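Side-chain contacts in acyl-coenzyme A oxidase (Caenorhabditis elegans, PDB 5K3J), which catalyses the FAD-dependent first step of peroxisomal beta-oxidation, desaturating the CoA-linked side chains of ascaroside pheromones: residues Glu36-Arg41 with Asn92-Leu97; Ala30-Ser35 with Asp606-Ser611. All coordinates share one frame; numbering follows the deposited sequence.

Contact 1 (Glu36-Arg41 with Asn92-Leu97); sequences EEFARR and NEEESL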
ATOM      1  N   GLU A  36     -10.012   3.284 -33.073  1.00 68.21           N
ATOM      2  CA  GLU A  36     -10.508   1.972 -33.468  1.00 68.00           C
ATOM      3  C   GLU A  36      -9.390   1.125 -34.063  1.00 63.26           C
ATOM      4  O   GLU A  36      -9.289  -0.070 -33.785  1.00 58.77           O
ATOM      5  CB  GLU A  36     -11.661   2.122 -34.466  1.00 70.48           C
ATOM      6  CG  GLU A  36     -11.892   0.916 -35.364  1.00 73.83           C
ATOM      7  CD  GLU A  36     -12.369  -0.313 -34.610  1.00 74.74           C
ATOM      8  OE1 GLU A  36     -12.745  -1.300 -35.275  1.00 67.66           O
ATOM      9  OE2 GLU A  36     -12.368  -0.297 -33.362  1.00 82.42           O
ATOM     10  N   GLU A  37      -8.549   1.758 -34.873  1.00 64.96           N
ATOM     11  CA  GLU A  37      -7.426   1.080 -35.509  1.00 70.39           C
ATOM     12  C   GLU A  37      -6.473   0.462 -34.492  1.00 71.27           C
ATOM     13  O   GLU A  37      -6.069  -0.690 -34.639  1.00 70.11           O
ATOM     14  CB  GLU A  37      -6.660   2.050 -36.406  1.00 72.41           C
ATOM     15  CG  GLU A  37      -5.377   1.482 -36.994  1.00 79.63           C
ATOM     16  CD  GLU A  37      -5.630   0.501 -38.123  1.00 80.97           C
ATOM     17  OE1 GLU A  37      -5.835  -0.696 -37.836  1.00 79.08           O
ATOM     18  OE2 GLU A  37      -5.615   0.926 -39.300  1.00 82.53           O
ATOM     19  N   PHE A  38      -6.111   1.224 -33.462  1.00 59.26           N
ATOM     20  CA  PHE A  38      -5.198   0.714 -32.443  1.00 56.42           C
ATOM     21  C   PHE A  38      -5.866  -0.342 -31.574  1.00 54.91           C
ATOM     22  O   PHE A  38      -5.250  -1.353 -31.238  1.00 51.51           O
ATOM     23  CB  PHE A  38      -4.666   1.838 -31.554  1.00 55.61           C
ATOM     24  CG  PHE A  38      -3.802   1.351 -30.425  1.00 52.82           C
ATOM     25  CD1 PHE A  38      -2.775   0.456 -30.668  1.00 51.00           C
ATOM     26  CD2 PHE A  38      -4.015   1.781 -29.123  1.00 56.01           C
ATOM     27  CE1 PHE A  38      -1.978  -0.005 -29.641  1.00 48.43           C
ATOM     28  CE2 PHE A  38      -3.216   1.323 -28.088  1.00 50.71           C
ATOM     29  CZ  PHE A  38      -2.197   0.429 -28.348  1.00 49.04           C
ATOM     30  N   ALA A  39      -7.119  -0.096 -31.201  1.00 38.52           N
ATOM     31  CA  ALA A  39      -7.862  -1.032 -30.362  1.00 35.67           C
ATOM     32  C   ALA A  39      -7.930  -2.399 -31.026  1.00 37.02           C
ATOM     33  O   ALA A  39      -7.765  -3.431 -30.375  1.00 40.51           O
ATOM     34  CB  ALA A  39      -9.257  -0.510 -30.084  1.00 32.39           C
ATOM     35  N   ARG A  40      -8.171  -2.385 -32.331  1.00 57.45           N
ATOM     36  CA  ARG A  40      -8.182  -3.593 -33.142  1.00 61.69           C
ATOM     37  C   ARG A  40      -6.805  -4.250 -33.173  1.00 59.15           C
ATOM     38  O   ARG A  40      -6.689  -5.476 -33.114  1.00 60.03           O
ATOM     39  CB  ARG A  40      -8.646  -3.261 -34.560  1.00 65.85           C
ATOM     40  CG  ARG A  40      -8.076  -4.153 -35.644  1.00 69.26           C
ATOM     41  CD  ARG A  40      -8.805  -5.482 -35.725  1.00 72.24           C
ATOM     42  NE  ARG A  40      -8.731  -6.038 -37.072  1.00 78.16           N
ATOM     43  CZ  ARG A  40      -8.829  -7.334 -37.353  1.00 83.33           C
ATOM     44  NH1 ARG A  40      -8.994  -8.217 -36.376  1.00 82.01           N
ATOM     45  NH2 ARG A  40      -8.755  -7.750 -38.610  1.00 89.12           N
ATOM     46  N   ARG A  41      -5.767  -3.423 -33.265  1.00 46.26           N
ATOM     47  CA  ARG A  41      -4.392  -3.911 -33.282  1.00 44.52           C
ATOM     48  C   ARG A  41      -4.039  -4.656 -31.995  1.00 45.79           C
ATOM     49  O   ARG A  41      -3.318  -5.651 -32.028  1.00 41.95           O
ATOM     50  CB  ARG A  41      -3.414  -2.752 -33.506  1.00 45.60           C
ATOM     51  CG  ARG A  41      -3.346  -2.272 -34.950  1.00 43.12           C
ATOM     52  CD  ARG A  41      -2.705  -3.319 -35.842  1.00 42.53           C
ATOM     53  NE  ARG A  41      -1.278  -3.452 -35.564  1.00 43.44           N
ATOM     54  CZ  ARG A  41      -0.611  -4.600 -35.609  1.00 42.84           C
ATOM     55  NH1 ARG A  41      -1.240  -5.725 -35.914  1.00 37.32           N
ATOM     56  NH2 ARG A  41       0.687  -4.621 -35.341  1.00 45.81           N
ATOM     57  N   ASN A  92       6.273   2.304 -33.366  1.00 63.77           N
ATOM     58  CA  ASN A  92       4.947   2.683 -32.897  1.00 67.38           C
ATOM     59  C   ASN A  92       4.878   2.454 -31.390  1.00 69.59           C
ATOM     60  O   ASN A  92       4.726   1.317 -30.939  1.00 67.40           O
ATOM     61  CB  ASN A  92       3.868   1.875 -33.623  1.00 66.34           C
ATOM     62  CG  ASN A  92       2.463   2.365 -33.328  1.00 63.37           C
ATOM     63  OD1 ASN A  92       2.236   3.124 -32.387  1.00 62.94           O
ATOM     64  ND2 ASN A  92       1.507   1.921 -34.134  1.00 64.31           N
ATOM     65  N   GLU A  93       4.993   3.529 -30.614  1.00 62.21           N
ATOM     66  CA  GLU A  93       5.109   3.387 -29.166  1.00 63.72           C
ATOM     67  C   GLU A  93       3.839   2.827 -28.535  1.00 62.67           C
ATOM     68  O   GLU A  93       3.911   2.108 -27.539  1.00 67.98           O
ATOM     69  CB  GLU A  93       5.464   4.717 -28.503  1.00 63.81           C
ATOM     70  CG  GLU A  93       5.846   4.530 -27.040  1.00 72.86           C
ATOM     71  CD  GLU A  93       6.200   5.817 -26.335  1.00 74.99           C
ATOM     72  OE1 GLU A  93       6.098   6.891 -26.962  1.00 68.73           O
ATOM     73  OE2 GLU A  93       6.579   5.749 -25.146  1.00 71.48           O
ATOM     74  N   GLU A  94       2.684   3.148 -29.109  1.00 52.10           N
ATOM     75  CA  GLU A  94       1.426   2.601 -28.608  1.00 52.16           C
ATOM     76  C   GLU A  94       1.413   1.081 -28.705  1.00 48.93           C
ATOM     77  O   GLU A  94       1.045   0.395 -27.753  1.00 45.50           O
ATOM     78  CB  GLU A  94       0.233   3.185 -29.369  1.00 55.25           C
ATOM     79  CG  GLU A  94      -0.250   4.520 -28.841  1.00 60.43           C
ATOM     80  CD  GLU A  94      -1.658   4.838 -29.299  1.00 63.88           C
ATOM     81  OE1 GLU A  94      -2.077   4.303 -30.348  1.00 68.26           O
ATOM     82  OE2 GLU A  94      -2.345   5.614 -28.603  1.00 66.70           O
ATOM     83  N   GLU A  95       1.830   0.557 -29.851  1.00 67.00           N
ATOM     84  CA  GLU A  95       1.836  -0.886 -30.065  1.00 65.57           C
ATOM     85  C   GLU A  95       2.904  -1.583 -29.229  1.00 63.19           C
ATOM     86  O   GLU A  95       2.669  -2.667 -28.697  1.00 70.83           O
ATOM     87  CB  GLU A  95       2.044  -1.215 -31.543  1.00 65.93           C
ATOM     88  CG  GLU A  95       0.823  -0.942 -32.413  1.00 66.10           C
ATOM     89  CD  GLU A  95       0.969  -1.515 -33.812  1.00 64.42           C
ATOM     90  OE1 GLU A  95       2.027  -2.111 -34.101  1.00 57.17           O
ATOM     91  OE2 GLU A  95       0.030  -1.374 -34.624  1.00 67.92           O
ATOM     92  N   SER A  96       4.073  -0.959 -29.110  1.00 43.78           N
ATOM     93  CA  SER A  96       5.184  -1.567 -28.383  1.00 38.82           C
ATOM     94  C   SER A  96       4.861  -1.685 -26.898  1.00 36.68           C
ATOM     95  O   SER A  96       5.243  -2.660 -26.244  1.00 34.24           O
ATOM     96  CB  SER A  96       6.468  -0.762 -28.579  1.00 36.80           C
ATOM     97  OG  SER A  96       7.603  -1.540 -28.254  1.00 35.26           O
ATOM     98  N   LEU A  97       4.154  -0.687 -26.375  1.00 24.74           N
ATOM     99  CA  LEU A  97       3.714  -0.705 -24.989  1.00 24.23           C
ATOM    100  C   LEU A  97       2.710  -1.819 -24.730  1.00 27.60           C
ATOM    101  O   LEU A  97       2.763  -2.469 -23.689  1.00 30.73           O
ATOM    102  CB  LEU A  97       3.111   0.642 -24.595  1.00 23.09           C
ATOM    103  CG  LEU A  97       4.107   1.775 -24.337  1.00 23.33           C
ATOM    104  CD1 LEU A  97       3.414   2.965 -23.681  1.00 21.65           C
ATOM    105  CD2 LEU A  97       5.298   1.300 -23.501  1.00 21.75           C
TER
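Glu95 OE1 is gripped by two nitrogens: Arg41 NH2, 3.1 Å away across the contact, and the backbone N of Asp89 in the loop leading to helix 93-103. The setting is the helical N-terminal domain of the acyl-CoA oxidase family, where segments 36-41 and 93-97 run nearly parallel, 26° apart, with their axes 10.7 Å from each other. The pair illustrates how one arginine can tie such neighbours together. It grips the carboxylate side-on, using two nitrogens for two oxygens, and the second bond joins Arg41 NE to Glu95 OE2 at 2.6 Å. Both bonds are nearly straight and lie close to the guanidinium plane, yet they reach the oxygens from well above the carboxylate plane, the two planes being 59° apart. Bends at chi2 and chi3 fold the Arg41 chain so that NE and NH2 both face the acid. Leu87 O takes a further hydrogen bond from NH2, which helps to fix the guanidinium.

Phe38 brings an aromatic ring against a largely polar surface. Its CG stands anti to the backbone N (chi1 176°), which carries the ring across to the first turn of helix 93-103, opened by Asn92 as N-cap. Glu94 lies over one face: its CB sits 4.0 Å from the ring centroid in a CH-pi contact, and its carboxylate stacks above the ring, OE1 being 3.4 Å from Phe38 CD2. At the far end of the ring, Phe38 CZ comes to 3.3 Å from the backbone atom Glu94 O.

Contact 2 (Ala30-Ser35 with Asp606-Ser611); sequences AVIYGS and DSFQIS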
ATOM      1  N   ALA A  30     -12.089   1.067 -28.281  1.00 52.06           N
ATOM      2  CA  ALA A  30     -11.611   2.061 -29.234  1.00 55.19           C
ATOM      3  C   ALA A  30     -11.466   3.431 -28.587  1.00 55.45           C
ATOM      4  O   ALA A  30     -10.526   4.175 -28.869  1.00 55.73           O
ATOM      5  CB  ALA A  30     -12.553   2.133 -30.425  1.00 56.36           C
ATOM      6  N   VAL A  31     -12.411   3.753 -27.714  1.00 64.42           N
ATOM      7  CA  VAL A  31     -12.384   5.010 -26.983  1.00 68.07           C
ATOM      8  C   VAL A  31     -11.229   5.029 -25.989  1.00 74.17           C
ATOM      9  O   VAL A  31     -10.442   5.975 -25.951  1.00 77.98           O
ATOM     10  CB  VAL A  31     -13.705   5.246 -26.230  1.00 67.00           C
ATOM     11  CG1 VAL A  31     -13.626   6.506 -25.383  1.00 67.79           C
ATOM     12  CG2 VAL A  31     -14.864   5.320 -27.210  1.00 72.40           C
ATOM     13  N   ILE A  32     -11.142   3.970 -25.187  1.00 78.32           N
ATOM     14  CA  ILE A  32     -10.098   3.829 -24.176  1.00 73.47           C
ATOM     15  C   ILE A  32      -8.700   3.983 -24.767  1.00 72.09           C
ATOM     16  O   ILE A  32      -7.848   4.672 -24.206  1.00 76.89           O
ATOM     17  CB  ILE A  32     -10.198   2.461 -23.466  1.00 72.69           C
ATOM     18  CG1 ILE A  32     -11.446   2.415 -22.581  1.00 68.11           C
ATOM     19  CG2 ILE A  32      -8.944   2.182 -22.644  1.00 71.58           C
ATOM     20  CD1 ILE A  32     -11.754   1.048 -22.021  1.00 68.59           C
ATOM     21  N   TYR A  33      -8.471   3.354 -25.914  1.00 53.02           N
ATOM     22  CA  TYR A  33      -7.137   3.326 -26.496  1.00 49.61           C
ATOM     23  C   TYR A  33      -6.917   4.407 -27.551  1.00 48.88           C
ATOM     24  O   TYR A  33      -5.854   4.470 -28.169  1.00 44.06           O
ATOM     25  CB  TYR A  33      -6.862   1.943 -27.081  1.00 49.31           C
ATOM     26  CG  TYR A  33      -6.734   0.887 -26.010  1.00 53.54           C
ATOM     27  CD1 TYR A  33      -5.655   0.893 -25.139  1.00 52.40           C
ATOM     28  CD2 TYR A  33      -7.696  -0.104 -25.861  1.00 50.51           C
ATOM     29  CE1 TYR A  33      -5.529  -0.058 -24.154  1.00 52.30           C
ATOM     30  CE2 TYR A  33      -7.581  -1.064 -24.875  1.00 49.02           C
ATOM     31  CZ  TYR A  33      -6.492  -1.037 -24.029  1.00 51.58           C
ATOM     32  OH  TYR A  33      -6.370  -1.988 -23.041  1.00 46.77           O
ATOM     33  N   GLY A  34      -7.923   5.255 -27.750  1.00 79.54           N
ATOM     34  CA  GLY A  34      -7.773   6.447 -28.569  1.00 72.27           C
ATOM     35  C   GLY A  34      -8.152   6.319 -30.032  1.00 71.55           C
ATOM     36  O   GLY A  34      -8.360   7.325 -30.713  1.00 76.37           O
ATOM     37  N   SER A  35      -8.238   5.088 -30.524  1.00 47.06           N
ATOM     38  CA  SER A  35      -8.602   4.866 -31.918  1.00 49.62           C
ATOM     39  C   SER A  35      -9.054   3.436 -32.164  1.00 52.47           C
ATOM     40  O   SER A  35      -8.544   2.497 -31.553  1.00 57.93           O
ATOM     41  CB  SER A  35      -7.429   5.197 -32.842  1.00 48.36           C
ATOM     42  OG  SER A  35      -6.372   4.274 -32.671  1.00 51.27           O
ATOM     43  N   ASP A 606     -14.182  -5.367 -18.969  1.00 55.00           N
ATOM     44  CA  ASP A 606     -13.916  -6.272 -20.085  1.00 59.21           C
ATOM     45  C   ASP A 606     -13.493  -5.473 -21.308  1.00 58.63           C
ATOM     46  O   ASP A 606     -12.810  -5.980 -22.198  1.00 58.58           O
ATOM     47  CB  ASP A 606     -15.148  -7.119 -20.416  1.00 66.66           C
ATOM     48  CG  ASP A 606     -15.336  -8.277 -19.459  1.00 72.29           C
ATOM     49  OD1 ASP A 606     -14.320  -8.789 -18.940  1.00 71.09           O
ATOM     50  OD2 ASP A 606     -16.498  -8.675 -19.221  1.00 75.10           O
ATOM     51  N   SER A 607     -13.905  -4.211 -21.329  1.00 38.91           N
ATOM     52  CA  SER A 607     -13.615  -3.308 -22.430  1.00 37.86           C
ATOM     53  C   SER A 607     -12.133  -2.980 -22.548  1.00 42.42           C
ATOM     54  O   SER A 607     -11.643  -2.707 -23.644  1.00 41.71           O
ATOM     55  CB  SER A 607     -14.414  -2.021 -22.261  1.00 38.78           C
ATOM     56  OG  SER A 607     -15.801  -2.294 -22.211  1.00 41.33           O
ATOM     57  N   PHE A 608     -11.415  -3.006 -21.427  1.00 42.88           N
ATOM     58  CA  PHE A 608      -9.983  -2.718 -21.443  1.00 38.40           C
ATOM     59  C   PHE A 608      -9.234  -3.797 -22.229  1.00 40.37           C
ATOM     60  O   PHE A 608      -8.058  -3.631 -22.563  1.00 36.67           O
ATOM     61  CB  PHE A 608      -9.432  -2.604 -20.017  1.00 35.89           C
ATOM     62  CG  PHE A 608      -9.945  -1.405 -19.258  1.00 34.96           C
ATOM     63  CD1 PHE A 608      -9.398  -0.151 -19.459  1.00 32.74           C
ATOM     64  CD2 PHE A 608     -10.968  -1.536 -18.335  1.00 34.98           C
ATOM     65  CE1 PHE A 608      -9.863   0.948 -18.768  1.00 28.57           C
ATOM     66  CE2 PHE A 608     -11.438  -0.437 -17.637  1.00 32.05           C
ATOM     67  CZ  PHE A 608     -10.882   0.809 -17.858  1.00 28.57           C
ATOM     68  N   GLN A 609      -9.945  -4.890 -22.518  1.00 42.44           N
ATOM     69  CA  GLN A 609      -9.458  -6.010 -23.323  1.00 42.69           C
ATOM     70  C   GLN A 609      -8.048  -6.435 -22.934  1.00 36.76           C
ATOM     71  O   GLN A 609      -7.181  -6.632 -23.783  1.00 34.17           O
ATOM     72  CB  GLN A 609      -9.546  -5.664 -24.814  1.00 47.15           C
ATOM     73  CG  GLN A 609     -10.911  -6.023 -25.393  1.00 49.30           C
ATOM     74  CD  GLN A 609     -11.213  -5.350 -26.715  1.00 52.22           C
ATOM     75  OE1 GLN A 609     -10.394  -4.607 -27.253  1.00 56.57           O
ATOM     76  NE2 GLN A 609     -12.404  -5.609 -27.246  1.00 54.17           N
ATOM     77  N   ILE A 610      -7.843  -6.576 -21.628  1.00 34.40           N
ATOM     78  CA  ILE A 610      -6.606  -7.116 -21.082  1.00 28.23           C
ATOM     79  C   ILE A 610      -6.653  -8.638 -21.097  1.00 25.63           C
ATOM     80  O   ILE A 610      -7.483  -9.243 -20.419  1.00 25.66           O
ATOM     81  CB  ILE A 610      -6.372  -6.626 -19.643  1.00 25.94           C
ATOM     82  CG1 ILE A 610      -6.454  -5.096 -19.580  1.00 22.54           C
ATOM     83  CG2 ILE A 610      -5.037  -7.128 -19.119  1.00 27.71           C
ATOM     84  CD1 ILE A 610      -6.440  -4.530 -18.166  1.00 20.99           C
ATOM     85  N   SER A 611      -5.766  -9.252 -21.873  1.00 33.08           N
ATOM     86  CA  SER A 611      -5.717 -10.706 -21.973  1.00 36.15           C
ATOM     87  C   SER A 611      -5.317 -11.326 -20.635  1.00 38.03           C
ATOM     88  O   SER A 611      -4.766 -10.643 -19.769  1.00 44.39           O
ATOM     89  CB  SER A 611      -4.740 -11.128 -23.069  1.00 38.27           C
ATOM     90  OG  SER A 611      -3.405 -10.802 -22.713  1.00 42.39           O
TER
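Ile32 and Phe608 make the apolar part of this buried contact, which joins the end of helix 25-32, in the N-terminal region, to the loop between helices 601-606 and 612-615 in the C-terminal acyl-CoA oxidase region. A type I beta turn from Asp606 to Gln609 carries Ser607 and Phe608 at its two central positions. Ile32 CD1 rests over one face of the Phe608 ring, 4.0 Å from its centroid in a CH-pi contact, displaced toward the CD1-CE1 side. The same methyl meets Ser607 CB at 4.1 Å. With CG1 anti to the carbonyl carbon (chi1 -70°), Ile32 sends its CD1 methyl to that face. Its CG2 touches both rings, lying over the centre of Tyr33, 4.0 Å above the plane, and 4.0 Å from Phe608 CD1.

The polar part is a single hydrogen bond from Tyr33 OH to Phe608 O, the acceptor lying at the edge of the tyrosine ring and near its plane. The modelled separation is implausibly short, so its exact length is doubtful. A phenylalanine in place of Tyr33 would probably leave Phe608 O without its hydroxyl partner. Ser607 OG hydrogen-bonds Ser603 O, within its own part of the chain.

Chemically, then, the contact joins an apolar face to one hydroxyl-to-carbonyl bond, and Ile32 shares the Phe608 side chain with helices 343-363 and 287-315.

Contact 1 is nested within the long chain loop that contact 2 closes, and their centres are about 10 Å apart. They meet directly, because helices 25-32 and 36-49 are consecutive: Phe38 CD2 packs at 3.4 Å from Tyr33 O, and Ser35, the N-cap of helix 36-49, hydrogen-bonds Phe38 N through OG. Residues 30-41 thus reach helix 93-103 through contact 1 and the 606-611 loop through contact 2. Neither contact lies in the substrate pocket. The side chain of Glu94 is about 13 Å from the bound ascaroside-CoA, and those of Glu94 and Tyr33 are about 12 and 11 Å from that of Glu299, a determinant of substrate specificity.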